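Side-chain contacts in putative cell invasion protein with MAC/Perforin domain (Bacteroides thetaiotaomicron VPI-5482, PDB 3KK7), which is of unknown function but, as a member of the membrane-attack complex/perforin family, probably acts on or at membranes: residues Pro78-Met82 with Lys83-Glu87; Gln174-Pro177 with Ser178-Arg181; Tyr513-Leu516 with Asp517-Gly521. All coordinates share one frame; numbering follows the deposited sequence.

Overall arrangement
Each contact lies where a loop turns into a helix, and in each two backbone bonds close the first turn. Interactions 1 and 2 both lie in the MACPF part, and helix 177-186, which interaction 2 starts, sends I183 against V80 and L85 of interaction 1. Interaction 3 belongs to the D3 part, about 33 Å from interaction 1, centre to centre. All are partly buried: V80 and L85, A179 and L180, I515 and V519 face inward, while K83, S178, R181, D517 and N520 are exposed. Asparagine caps interaction 1 with its side chain; in interaction 2 a 1,2-ethanediol, probably from the crystallisation liquor, meets one amide, and apolar side chains dominate interaction 3.

Interaction 1 of 3, residues Pro78-Met82 with Lys83-Glu87; sequences PVVNM and KKLLE
N81 lays its side-chain amide against K84 just where the loop after strand 75-76 turns into helix 82-88. The side chain of N81 is extended, with CG anti to the backbone N (chi1 -176°), and this brings the amide forward over the first turn. Traced outward, N81 CB passes K84 CB at 4.2 Å, and N81 CG comes closer, 3.4 Å from K84 CB. At the tip OD1 and ND2 part company. N81 OD1 accepts from K84 N at 3.0 Å, almost straight at the hydrogen (166°), though the donor stands well above the amide plane and not on a lone pair. N81 ND2 rests 3.5 Å from K84 CB, and the two side chains cross at about a right angle. K84 itself leads away, its NZ bonded to N486 OD1 of the D3 part.

This is an N-cap at the start of a helix in the MACPF part of the chain. N81 is also the centre of an inverse gamma turn, closed by a weak bond from M82 N to V80 O. It grips the helix with its backbone as well, since N81 O accepts from L85 N at 3.0 Å, in the carbonyl plane. One residue on, M82 O takes the N-H of L86.

The apolar side is built by M82, a selenomethionine, whose chain bends at chi2 and chi3 and brings its CE to 3.9 Å from L86 CD1. V80 CG1 touches L85 CD2 at 4.1 Å, and I183 of helix 177-186 packs on both of those residues. I93 lies against M82 and L86. On the exposed side, K83 NZ forms a 3.0 Å salt bridge with E87 OE2, which offers its syn lone pair.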
ATOM      1  N   PRO A  78      10.726   2.273  -8.205  1.00 27.22           N
ATOM      2  CA  PRO A  78      10.244   3.651  -8.232  1.00 26.78           C
ATOM      3  C   PRO A  78       8.754   3.720  -8.485  1.00 26.39           C
ATOM      4  O   PRO A  78       8.253   3.007  -9.349  1.00 26.30           O
ATOM      5  CB  PRO A  78      11.001   4.304  -9.406  1.00 26.61           C
ATOM      6  CG  PRO A  78      11.929   3.294  -9.963  1.00 27.23           C
ATOM      7  CD  PRO A  78      11.833   2.017  -9.144  1.00 27.39           C
ATOM      8  N   VAL A  79       8.066   4.569  -7.723  1.00 25.77           N
ATOM      9  CA  VAL A  79       6.676   4.915  -7.993  1.00 25.38           C
ATOM     10  C   VAL A  79       6.635   6.298  -8.669  1.00 25.17           C
ATOM     11  O   VAL A  79       6.013   6.475  -9.731  1.00 24.73           O
ATOM     12  CB  VAL A  79       5.857   4.899  -6.717  1.00 25.16           C
ATOM     13  CG1 VAL A  79       4.500   5.456  -6.965  1.00 23.74           C
ATOM     14  CG2 VAL A  79       5.802   3.478  -6.190  1.00 24.82           C
ATOM     15  N   VAL A  80       7.331   7.259  -8.077  1.00 24.93           N
ATOM     16  CA  VAL A  80       7.472   8.561  -8.710  1.00 24.91           C
ATOM     17  C   VAL A  80       8.672   8.533  -9.631  1.00 25.39           C
ATOM     18  O   VAL A  80       9.738   8.052  -9.243  1.00 25.42           O
ATOM     19  CB  VAL A  80       7.634   9.703  -7.689  1.00 24.94           C
ATOM     20  CG1 VAL A  80       7.629  11.030  -8.415  1.00 23.51           C
ATOM     21  CG2 VAL A  80       6.503   9.676  -6.653  1.00 22.65           C
ATOM     22  N   ASN A  81       8.484   9.005 -10.868  1.00 25.69           N
ATOM     23  CA  ASN A  81       9.622   9.277 -11.758  1.00 25.35           C
ATOM     24  C   ASN A  81      10.295  10.597 -11.331  1.00 25.86           C
ATOM     25  O   ASN A  81       9.983  11.660 -11.875  1.00 26.19           O
ATOM     26  CB  ASN A  81       9.182   9.336 -13.221  1.00 25.43           C
ATOM     27  CG  ASN A  81      10.358   9.524 -14.190  1.00 24.24           C
ATOM     28  OD1 ASN A  81      11.441   9.892 -13.784  1.00 24.76           O
ATOM     29  ND2 ASN A  81      10.133   9.263 -15.465  1.00 21.39           N
HETATM   30  N   MSE A  82      11.217  10.495 -10.361  1.00 25.65           N
HETATM   31  CA  MSE A  82      11.924  11.630  -9.765  1.00 25.34           C
HETATM   32  C   MSE A  82      12.760  12.440 -10.738  1.00 24.84           C
HETATM   33  O   MSE A  82      12.793  13.653 -10.652  1.00 25.21           O
HETATM   34  CB  MSE A  82      12.839  11.149  -8.639  1.00 25.02           C
HETATM   35  CG  MSE A  82      12.096  10.632  -7.436  1.00 26.05           C
HETATM   36 SE   MSE A  82      10.966  11.976  -6.530  0.75 25.51          SE
HETATM   37  CE  MSE A  82      12.412  13.175  -6.058  1.00 22.26           C
ATOM     38  N   LYS A  83      13.460  11.776 -11.637  1.00 24.65           N
ATOM     39  CA  LYS A  83      14.265  12.486 -12.600  1.00 24.60           C
ATOM     40  C   LYS A  83      13.343  13.380 -13.438  1.00 23.99           C
ATOM     41  O   LYS A  83      13.631  14.555 -13.642  1.00 23.63           O
ATOM     42  CB  LYS A  83      15.071  11.525 -13.474  1.00 24.72           C
ATOM     43  CG  LYS A  83      15.724  12.172 -14.729  1.00 27.04           C
ATOM     44  CD  LYS A  83      16.546  11.157 -15.539  1.00 29.20           C
ATOM     45  CE  LYS A  83      17.466  11.828 -16.575  1.00 30.25           C
ATOM     46  NZ  LYS A  83      16.747  12.308 -17.791  1.00 31.03           N
ATOM     47  N   LYS A  84      12.237  12.833 -13.915  1.00 23.52           N
ATOM     48  CA  LYS A  84      11.318  13.629 -14.724  1.00 23.67           C
ATOM     49  C   LYS A  84      10.689  14.769 -13.918  1.00 22.22           C
ATOM     50  O   LYS A  84      10.576  15.889 -14.401  1.00 22.20           O
ATOM     51  CB  LYS A  84      10.222  12.763 -15.322  1.00 24.54           C
ATOM     52  CG  LYS A  84       9.390  13.471 -16.410  1.00 27.62           C
ATOM     53  CD  LYS A  84       8.159  12.641 -16.773  1.00 32.24           C
ATOM     54  CE  LYS A  84       7.399  13.264 -17.932  1.00 35.69           C
ATOM     55  NZ  LYS A  84       6.970  12.201 -18.918  1.00 39.39           N
ATOM     56  N   LEU A  85      10.291  14.484 -12.692  1.00 20.79           N
ATOM     57  CA  LEU A  85       9.662  15.491 -11.841  1.00 19.83           C
ATOM     58  C   LEU A  85      10.606  16.648 -11.586  1.00 19.17           C
ATOM     59  O   LEU A  85      10.210  17.796 -11.684  1.00 18.68           O
ATOM     60  CB  LEU A  85       9.202  14.885 -10.507  1.00 19.21           C
ATOM     61  CG  LEU A  85       8.587  15.815  -9.448  1.00 17.96           C
ATOM     62  CD1 LEU A  85       7.246  16.373  -9.864  1.00 12.64           C
ATOM     63  CD2 LEU A  85       8.469  15.036  -8.129  1.00 17.44           C
ATOM     64  N   LEU A  86      11.859  16.349 -11.288  1.00 19.00           N
ATOM     65  CA  LEU A  86      12.783  17.402 -10.860  1.00 18.83           C
ATOM     66  C   LEU A  86      13.266  18.226 -12.028  1.00 18.95           C
ATOM     67  O   LEU A  86      13.625  19.378 -11.875  1.00 18.71           O
ATOM     68  CB  LEU A  86      13.944  16.829 -10.050  1.00 18.47           C
ATOM     69  CG  LEU A  86      13.535  16.171  -8.729  1.00 18.82           C
ATOM     70  CD1 LEU A  86      14.773  15.533  -8.076  1.00 16.63           C
ATOM     71  CD2 LEU A  86      12.760  17.116  -7.745  1.00 17.57           C
ATOM     72  N   GLU A  87      13.225  17.644 -13.209  1.00 19.95           N
ATOM     73  CA  GLU A  87      13.495  18.382 -14.425  1.00 21.01           C
ATOM     74  C   GLU A  87      12.499  19.520 -14.710  1.00 20.45           C
ATOM     75  O   GLU A  87      12.850  20.506 -15.359  1.00 20.73           O
ATOM     76  CB  GLU A  87      13.586  17.415 -15.605  1.00 21.90           C
ATOM     77  CG  GLU A  87      15.017  16.808 -15.718  1.00 25.67           C
ATOM     78  CD  GLU A  87      15.083  15.566 -16.588  1.00 29.83           C
ATOM     79  OE1 GLU A  87      14.058  15.209 -17.232  1.00 32.50           O
ATOM     80  OE2 GLU A  87      16.181  14.963 -16.619  1.00 32.82           O
TER

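Interaction 2 of 3, residues Gln174-Pro177 with Ser178-Arg181; sequences QTAP and SALR. With EDO (1,2-ethanediol), chain D.
The guanidinium of R181 lies flat over the backbone carbonyl of P177: P177 O stands 4.0 Å from R181 CZ, over the centre of one face. The bend at chi3 (-65°) folds the arginine back over the turn, and R181 NH2 ends 4.0 Å from P177 CB. The second flat group is the amide of Q174, turned back by a bend at chi2 (61°) so that its OE1 accepts from A176 N at 3.1 Å; here the donor sits above the amide plane, 36° out of it. Together these frame the first turn of helix 177-186, which follows strand 157-173 in the MACPF part, with A176 as N-cap and P177 as the first helical residue.

Proline fits this place, because the first turn of a helix does not need its missing N-H. A176 O accepts from L180 N in the carbonyl plane, and P177 O, besides lying against the guanidinium, takes the N-H of R181. Alanine has no side-chain acceptor for the amides of the turn; a 1,2-ethanediol, probably from the crystallisation liquor, meets that of S178: its O1 receives S178 N at 2.9 Å. The hydroxyl of S178 gives the same oxygen a second, weak bond, its OG being placed beside its own backbone N.

On the inner side, Q174 CG, anti to its own N, lies 3.5 Å from A179 CB, and A179 CB also lies 3.0 Å from A176 O, a short contact. Y92 touches both Q174 and A179, while F349 and D348 lie against L180. L180 turns back over the incoming loop, with its CD2 4.0 Å from Q174 O and its CG 3.7 Å from T175 O.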
ATOM      1  N   GLN A 174       8.082  16.752  -1.540  1.00 24.80           N
ATOM      2  CA  GLN A 174       6.939  17.621  -1.315  1.00 24.77           C
ATOM      3  C   GLN A 174       5.679  16.783  -1.214  1.00 24.56           C
ATOM      4  O   GLN A 174       5.423  15.978  -2.086  1.00 24.39           O
ATOM      5  CB  GLN A 174       6.813  18.569  -2.509  1.00 25.00           C
ATOM      6  CG  GLN A 174       5.554  19.428  -2.551  1.00 25.23           C
ATOM      7  CD  GLN A 174       5.437  20.332  -1.364  1.00 25.61           C
ATOM      8  OE1 GLN A 174       4.343  20.521  -0.848  1.00 29.32           O
ATOM      9  NE2 GLN A 174       6.561  20.887  -0.906  1.00 23.30           N
ATOM     10  N   THR A 175       4.890  16.965  -0.163  1.00 24.53           N
ATOM     11  CA  THR A 175       3.672  16.169  -0.040  1.00 24.53           C
ATOM     12  C   THR A 175       2.357  16.949   0.057  1.00 24.57           C
ATOM     13  O   THR A 175       1.328  16.364   0.386  1.00 25.35           O
ATOM     14  CB  THR A 175       3.798  15.144   1.103  1.00 24.60           C
ATOM     15  OG1 THR A 175       4.096  15.822   2.315  1.00 24.18           O
ATOM     16  CG2 THR A 175       4.913  14.116   0.770  1.00 23.57           C
ATOM     17  N   ALA A 176       2.349  18.239  -0.272  1.00 24.29           N
ATOM     18  CA  ALA A 176       1.077  18.946  -0.334  1.00 24.72           C
ATOM     19  C   ALA A 176       0.162  18.180  -1.298  1.00 25.39           C
ATOM     20  O   ALA A 176       0.603  17.748  -2.384  1.00 24.32           O
ATOM     21  CB  ALA A 176       1.227  20.396  -0.778  1.00 24.25           C
ATOM     22  N   PRO A 177      -1.107  17.988  -0.888  1.00 26.15           N
ATOM     23  CA  PRO A 177      -2.065  17.221  -1.687  1.00 26.51           C
ATOM     24  C   PRO A 177      -2.077  17.612  -3.144  1.00 26.54           C
ATOM     25  O   PRO A 177      -2.160  16.732  -3.993  1.00 27.55           O
ATOM     26  CB  PRO A 177      -3.418  17.541  -1.039  1.00 26.81           C
ATOM     27  CG  PRO A 177      -3.091  17.818   0.396  1.00 26.74           C
ATOM     28  CD  PRO A 177      -1.696  18.455   0.386  1.00 26.31           C
ATOM     29  N   SER A 178      -1.994  18.906  -3.429  1.00 26.78           N
ATOM     30  CA  SER A 178      -1.974  19.406  -4.805  1.00 27.09           C
ATOM     31  C   SER A 178      -0.689  18.991  -5.556  1.00 26.90           C
ATOM     32  O   SER A 178      -0.702  18.765  -6.767  1.00 27.06           O
ATOM     33  CB  SER A 178      -2.145  20.925  -4.823  1.00 27.46           C
ATOM     34  OG  SER A 178      -3.502  21.305  -4.539  1.00 29.97           O
ATOM     35  N   ALA A 179       0.416  18.906  -4.834  1.00 26.48           N
ATOM     36  CA  ALA A 179       1.623  18.329  -5.368  1.00 26.42           C
ATOM     37  C   ALA A 179       1.387  16.855  -5.701  1.00 26.30           C
ATOM     38  O   ALA A 179       1.676  16.404  -6.802  1.00 26.09           O
ATOM     39  CB  ALA A 179       2.750  18.463  -4.345  1.00 26.63           C
ATOM     40  N   LEU A 180       0.854  16.104  -4.739  1.00 26.72           N
ATOM     41  CA  LEU A 180       0.665  14.678  -4.923  1.00 26.67           C
ATOM     42  C   LEU A 180      -0.240  14.416  -6.115  1.00 26.88           C
ATOM     43  O   LEU A 180      -0.005  13.505  -6.918  1.00 26.74           O
ATOM     44  CB  LEU A 180       0.120  14.014  -3.664  1.00 26.79           C
ATOM     45  CG  LEU A 180       1.068  13.937  -2.454  1.00 27.28           C
ATOM     46  CD1 LEU A 180       0.431  13.144  -1.352  1.00 25.63           C
ATOM     47  CD2 LEU A 180       2.421  13.358  -2.795  1.00 22.96           C
ATOM     48  N   ARG A 181      -1.242  15.243  -6.299  1.00 27.35           N
ATOM     49  CA  ARG A 181      -2.105  15.002  -7.445  1.00 27.97           C
ATOM     50  C   ARG A 181      -1.391  15.247  -8.773  1.00 26.86           C
ATOM     51  O   ARG A 181      -1.553  14.470  -9.712  1.00 26.69           O
ATOM     52  CB  ARG A 181      -3.424  15.750  -7.321  1.00 28.77           C
ATOM     53  CG  ARG A 181      -4.469  14.893  -6.569  1.00 31.86           C
ATOM     54  CD  ARG A 181      -5.862  15.516  -6.635  1.00 35.44           C
ATOM     55  NE  ARG A 181      -5.849  16.783  -5.915  1.00 39.09           N
ATOM     56  CZ  ARG A 181      -6.078  16.923  -4.613  1.00 43.06           C
ATOM     57  NH1 ARG A 181      -6.373  15.872  -3.844  1.00 44.25           N
ATOM     58  NH2 ARG A 181      -6.012  18.135  -4.069  1.00 45.29           N
TER
HETATM   59  C1  EDO D 603      -2.189  22.384  -1.440  1.00 40.59           C
HETATM   60  O1  EDO D 603      -2.459  21.007  -1.510  1.00 38.65           O
HETATM   61  C2  EDO D 603      -3.551  23.023  -1.396  1.00 43.20           C
HETATM   62  O2  EDO D 603      -4.206  22.431  -0.264  1.00 46.65           O

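Interaction 3 of 3, residues Tyr513-Leu516 with Asp517-Gly521; sequences YGIL and DWVNG
I515 wedges its branched side chain between W518 and V519 at the start of helix 516-521. Its CG1 takes the crowded position between backbone N and carbonyl carbon (chi1 63°), which sends this branch to V519, with I515 CG1 4.0 Å from V519 CG2. I515 CB meets the indole at its edge, near the ring plane, 3.9 Å from W518 CE3, and the two side chains run side by side, pointing the same way. Y446 meets the same indole edge-to-face.

In L516 CG lies trans to its own N (chi1 -174°), which puts L516 CD1 3.7 Å from N520 OD1. Replacing it by an alanine would probably leave the N520 amide without this methyl neighbour and open a gap beside P510 and D511 of the preceding helix, which is closed by a Schellman motif with G514 at positive phi.

I515 O accepts from V519 N at 2.9 Å, nearly straight, and L516 O accepts from N520 N. Because an isoleucine at the N-cap has no polar side-chain atom, the start of this D3 helix rests on backbone bonds and apolar contact.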
ATOM      1  N   TYR A 513     -13.538  -5.550 -21.712  1.00 29.03           N
ATOM      2  CA  TYR A 513     -14.906  -5.037 -21.503  1.00 28.77           C
ATOM      3  C   TYR A 513     -15.790  -5.083 -22.749  1.00 29.08           C
ATOM      4  O   TYR A 513     -16.975  -4.749 -22.696  1.00 29.29           O
ATOM      5  CB  TYR A 513     -14.853  -3.609 -20.966  1.00 28.59           C
ATOM      6  CG  TYR A 513     -14.226  -3.484 -19.588  1.00 27.28           C
ATOM      7  CD1 TYR A 513     -12.848  -3.463 -19.421  1.00 26.11           C
ATOM      8  CD2 TYR A 513     -15.014  -3.346 -18.461  1.00 27.10           C
ATOM      9  CE1 TYR A 513     -12.281  -3.326 -18.171  1.00 26.21           C
ATOM     10  CE2 TYR A 513     -14.456  -3.199 -17.201  1.00 26.18           C
ATOM     11  CZ  TYR A 513     -13.097  -3.192 -17.052  1.00 25.61           C
ATOM     12  OH  TYR A 513     -12.569  -3.053 -15.789  1.00 24.12           O
ATOM     13  N   GLY A 514     -15.228  -5.519 -23.869  1.00 29.75           N
ATOM     14  CA  GLY A 514     -15.961  -5.560 -25.148  1.00 29.85           C
ATOM     15  C   GLY A 514     -16.513  -4.197 -25.513  1.00 29.91           C
ATOM     16  O   GLY A 514     -17.694  -4.078 -25.831  1.00 30.34           O
ATOM     17  N   ILE A 515     -15.655  -3.177 -25.430  1.00 29.87           N
ATOM     18  CA  ILE A 515     -16.033  -1.778 -25.663  1.00 30.06           C
ATOM     19  C   ILE A 515     -15.120  -1.087 -26.686  1.00 30.38           C
ATOM     20  O   ILE A 515     -15.183   0.125 -26.867  1.00 30.57           O
ATOM     21  CB  ILE A 515     -16.042  -0.938 -24.328  1.00 30.22           C
ATOM     22  CG1 ILE A 515     -14.649  -0.857 -23.702  1.00 29.59           C
ATOM     23  CG2 ILE A 515     -17.022  -1.517 -23.320  1.00 29.47           C
ATOM     24  CD1 ILE A 515     -14.630  -0.062 -22.468  1.00 28.33           C
ATOM     25  N   LEU A 516     -14.292  -1.860 -27.380  1.00 30.68           N
ATOM     26  CA  LEU A 516     -13.321  -1.286 -28.279  1.00 30.63           C
ATOM     27  C   LEU A 516     -14.017  -0.503 -29.384  1.00 30.81           C
ATOM     28  O   LEU A 516     -13.618   0.618 -29.692  1.00 31.11           O
ATOM     29  CB  LEU A 516     -12.431  -2.377 -28.854  1.00 30.61           C
ATOM     30  CG  LEU A 516     -11.255  -1.906 -29.714  1.00 31.00           C
ATOM     31  CD1 LEU A 516     -10.511  -0.694 -29.091  1.00 29.15           C
ATOM     32  CD2 LEU A 516     -10.309  -3.099 -29.971  1.00 29.79           C
ATOM     33  N   ASP A 517     -15.065  -1.070 -29.969  1.00 30.88           N
ATOM     34  CA  ASP A 517     -15.813  -0.348 -30.998  1.00 30.92           C
ATOM     35  C   ASP A 517     -16.278   0.972 -30.444  1.00 30.91           C
ATOM     36  O   ASP A 517     -15.892   2.033 -30.939  1.00 31.05           O
ATOM     37  CB  ASP A 517     -17.029  -1.135 -31.484  1.00 30.99           C
ATOM     38  CG  ASP A 517     -16.662  -2.259 -32.420  1.00 31.46           C
ATOM     39  OD1 ASP A 517     -15.463  -2.406 -32.749  1.00 32.11           O
ATOM     40  OD2 ASP A 517     -17.578  -3.002 -32.825  1.00 32.41           O
ATOM     41  N   TRP A 518     -17.082   0.905 -29.392  1.00 30.83           N
ATOM     42  CA  TRP A 518     -17.618   2.108 -28.778  1.00 30.92           C
ATOM     43  C   TRP A 518     -16.563   3.194 -28.534  1.00 31.13           C
ATOM     44  O   TRP A 518     -16.735   4.350 -28.916  1.00 31.50           O
ATOM     45  CB  TRP A 518     -18.295   1.750 -27.474  1.00 30.69           C
ATOM     46  CG  TRP A 518     -18.712   2.937 -26.706  1.00 30.73           C
ATOM     47  CD1 TRP A 518     -19.237   4.097 -27.198  1.00 30.10           C
ATOM     48  CD2 TRP A 518     -18.676   3.078 -25.289  1.00 30.48           C
ATOM     49  NE1 TRP A 518     -19.512   4.959 -26.170  1.00 31.33           N
ATOM     50  CE2 TRP A 518     -19.184   4.354 -24.985  1.00 30.70           C
ATOM     51  CE3 TRP A 518     -18.263   2.242 -24.242  1.00 30.55           C
ATOM     52  CZ2 TRP A 518     -19.282   4.824 -23.679  1.00 32.11           C
ATOM     53  CZ3 TRP A 518     -18.374   2.701 -22.929  1.00 31.19           C
ATOM     54  CH2 TRP A 518     -18.873   3.980 -22.659  1.00 32.02           C
ATOM     55  N   VAL A 519     -15.465   2.813 -27.916  1.00 31.09           N
ATOM     56  CA  VAL A 519     -14.441   3.772 -27.570  1.00 31.60           C
ATOM     57  C   VAL A 519     -13.780   4.416 -28.792  1.00 31.64           C
ATOM     58  O   VAL A 519     -13.447   5.598 -28.769  1.00 31.17           O
ATOM     59  CB  VAL A 519     -13.390   3.114 -26.642  1.00 32.01           C
ATOM     60  CG1 VAL A 519     -12.153   4.001 -26.515  1.00 32.39           C
ATOM     61  CG2 VAL A 519     -14.036   2.812 -25.259  1.00 30.94           C
ATOM     62  N   ASN A 520     -13.603   3.640 -29.857  1.00 32.13           N
ATOM     63  CA  ASN A 520     -13.022   4.168 -31.085  1.00 32.24           C
ATOM     64  C   ASN A 520     -13.896   5.264 -31.680  1.00 32.29           C
ATOM     65  O   ASN A 520     -13.383   6.213 -32.259  1.00 32.80           O
ATOM     66  CB  ASN A 520     -12.807   3.065 -32.129  1.00 32.48           C
ATOM     67  CG  ASN A 520     -11.669   2.110 -31.779  1.00 32.35           C
ATOM     68  OD1 ASN A 520     -10.714   2.454 -31.077  1.00 33.72           O
ATOM     69  ND2 ASN A 520     -11.758   0.905 -32.306  1.00 32.65           N
ATOM     70  N   GLY A 521     -15.212   5.126 -31.541  1.00 32.22           N
ATOM     71  CA  GLY A 521     -16.156   6.140 -32.013  1.00 31.92           C
ATOM     72  C   GLY A 521     -16.186   7.410 -31.176  1.00 31.89           C
ATOM     73  O   GLY A 521     -16.572   8.467 -31.677  1.00 31.68           O
TER